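Local coordinates for protein erythrocyte binding antigen 140 (Plasmodium falciparum, PDB 4GF2) that probably binds a receptor on the host red cell surface as a parasite adhesin, this chain being its part with two Duffy-binding-like domains, at residues 26-29 with 30-34. The protein carries 3 engineered substitutions. Numbering follows the deposited sequence.
Sequences RENS and EKITV
Arg26 and Val34 form an antiparallel hydrogen-bonded pair, Arg26 N bonding to Val34 O and Val34 N to Arg26 O at 2.8 Å. One step further Glu27 and Thr33 make a non-hydrogen-bonded pair whose CA atoms stand 4.0 Å apart. The chain reverses in a type I turn from Asn28 to Lys31 followed by a G1-type beta bulge: Lys31 N bonds to Asn28 O, Lys31 takes the left-handed position (phi 64°), and Asn28 N returns to Ile32 O at 2.7 Å. Asn28 carries most of the side-chain contact. With CG set between its own backbone N and carbonyl carbon (chi1 65°), the amide is turned back toward the N-H groups of the turn. Asn28 OD1 accepts two of them: Glu30 N at 2.8 Å closes an Asx turn, and Ile32 N is less close at 3.2 Å. The donors come from opposite faces of the amide plane, both well out of it and so not on its lone pairs. This is the tip of the beta hairpin 23-27/33-37 in the first of the two Duffy-binding-like regions, where the asparagine oxygen ties the turn to Ile32, just before the returning strand. Asn28 and Ile32 run side by side, Asn28 ND2 lying 3.7 Å from Ile32 CB. Outside the hairpin, Leu239 of helix 213-242 touches both Ile32 and Val34, and Phe108 touches Asn28 and Arg26. On the face shared by Glu27 and Thr33, contact is looser: Glu27 CB and Thr33 OG1 are 4.2 Å apart.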
loop_
_atom_site.group_PDB
_atom_site.type_symbol
_atom_site.label_atom_id
_atom_site.label_comp_id
_atom_site.label_asym_id
_atom_site.label_seq_id
_atom_site.Cartn_x
_atom_site.Cartn_y
_atom_site.Cartn_z
ATOM N N ARG A 26 -12.898 3.307 23.344
ATOM C CA ARG A 26 -13.997 2.361 23.471
ATOM C C ARG A 26 -15.305 3.140 23.472
ATOM O O ARG A 26 -15.307 4.354 23.672
ATOM C CB ARG A 26 -13.883 1.574 24.777
ATOM C CG ARG A 26 -12.545 0.890 24.996
ATOM C CD ARG A 26 -12.525 0.147 26.327
ATOM N NE ARG A 26 -12.643 1.052 27.472
ATOM C CZ ARG A 26 -11.617 1.547 28.164
ATOM N NH1 ARG A 26 -10.365 1.235 27.847
ATOM N NH2 ARG A 26 -11.844 2.362 29.186
ATOM N N GLU A 27 -16.418 2.450 23.250
ATOM C CA GLU A 27 -17.723 3.085 23.386
ATOM C C GLU A 27 -18.302 2.751 24.757
ATOM O O GLU A 27 -18.271 1.598 25.187
ATOM C CB GLU A 27 -18.677 2.656 22.265
ATOM C CG GLU A 27 -19.146 1.215 22.341
ATOM C CD GLU A 27 -20.236 0.898 21.327
ATOM O OE1 GLU A 27 -20.442 1.704 20.393
ATOM O OE2 GLU A 27 -20.891 -0.155 21.468
ATOM N N ASN A 28 -18.811 3.768 25.447
ATOM C CA ASN A 28 -19.416 3.576 26.760
ATOM C C ASN A 28 -20.878 3.143 26.652
ATOM O O ASN A 28 -21.374 2.875 25.558
ATOM C CB ASN A 28 -19.290 4.851 27.599
ATOM C CG ASN A 28 -20.065 6.018 27.019
ATOM O OD1 ASN A 28 -21.079 5.840 26.338
ATOM N ND2 ASN A 28 -19.591 7.229 27.293
ATOM N N SER A 29 -21.562 3.079 27.792
ATOM C CA SER A 29 -22.933 2.573 27.840
ATOM C C SER A 29 -23.874 3.341 26.916
ATOM O O SER A 29 -24.822 2.774 26.382
ATOM C CB SER A 29 -23.467 2.618 29.274
ATOM O OG SER A 29 -23.436 3.938 29.788
ATOM N N GLU A 30 -23.608 4.628 26.722
ATOM C CA GLU A 30 -24.466 5.459 25.886
ATOM C C GLU A 30 -24.078 5.384 24.411
ATOM O O GLU A 30 -24.443 6.256 23.624
ATOM C CB GLU A 30 -24.413 6.915 26.351
ATOM C CG GLU A 30 -24.706 7.104 27.827
ATOM C CD GLU A 30 -24.579 8.552 28.260
ATOM O OE1 GLU A 30 -24.851 9.448 27.433
ATOM O OE2 GLU A 30 -24.201 8.793 29.427
ATOM N N LYS A 31 -23.337 4.343 24.040
ATOM C CA LYS A 31 -22.892 4.166 22.659
ATOM C C LYS A 31 -21.957 5.295 22.229
ATOM O O LYS A 31 -21.697 5.477 21.039
ATOM C CB LYS A 31 -24.093 4.097 21.712
ATOM C CG LYS A 31 -25.082 2.993 22.046
ATOM C CD LYS A 31 -26.373 3.155 21.260
ATOM C CE LYS A 31 -27.390 2.087 21.625
ATOM N NZ LYS A 31 -28.711 2.335 20.983
ATOM N N ILE A 32 -21.456 6.049 23.201
ATOM C CA ILE A 32 -20.547 7.156 22.927
ATOM C C ILE A 32 -19.102 6.677 22.983
ATOM O O ILE A 32 -18.695 6.026 23.946
ATOM C CB ILE A 32 -20.726 8.294 23.951
ATOM C CG1 ILE A 32 -22.145 8.862 23.881
ATOM C CG2 ILE A 32 -19.700 9.398 23.720
ATOM C CD1 ILE A 32 -22.479 9.521 22.561
ATOM N N THR A 33 -18.328 6.998 21.950
ATOM C CA THR A 33 -16.905 6.672 21.933
ATOM C C THR A 33 -16.105 7.684 22.753
ATOM O O THR A 33 -16.330 8.890 22.659
ATOM C CB THR A 33 -16.346 6.642 20.496
ATOM O OG1 THR A 33 -16.917 5.544 19.778
ATOM C CG2 THR A 33 -14.832 6.488 20.505
ATOM N N VAL A 34 -15.177 7.177 23.560
ATOM C CA VAL A 34 -14.237 8.018 24.293
ATOM C C VAL A 34 -12.834 7.426 24.210
ATOM O O VAL A 34 -12.673 6.219 24.042
ATOM C CB VAL A 34 -14.623 8.162 25.783
ATOM C CG1 VAL A 34 -15.900 8.970 25.934
ATOM C CG2 VAL A 34 -14.764 6.794 26.439
#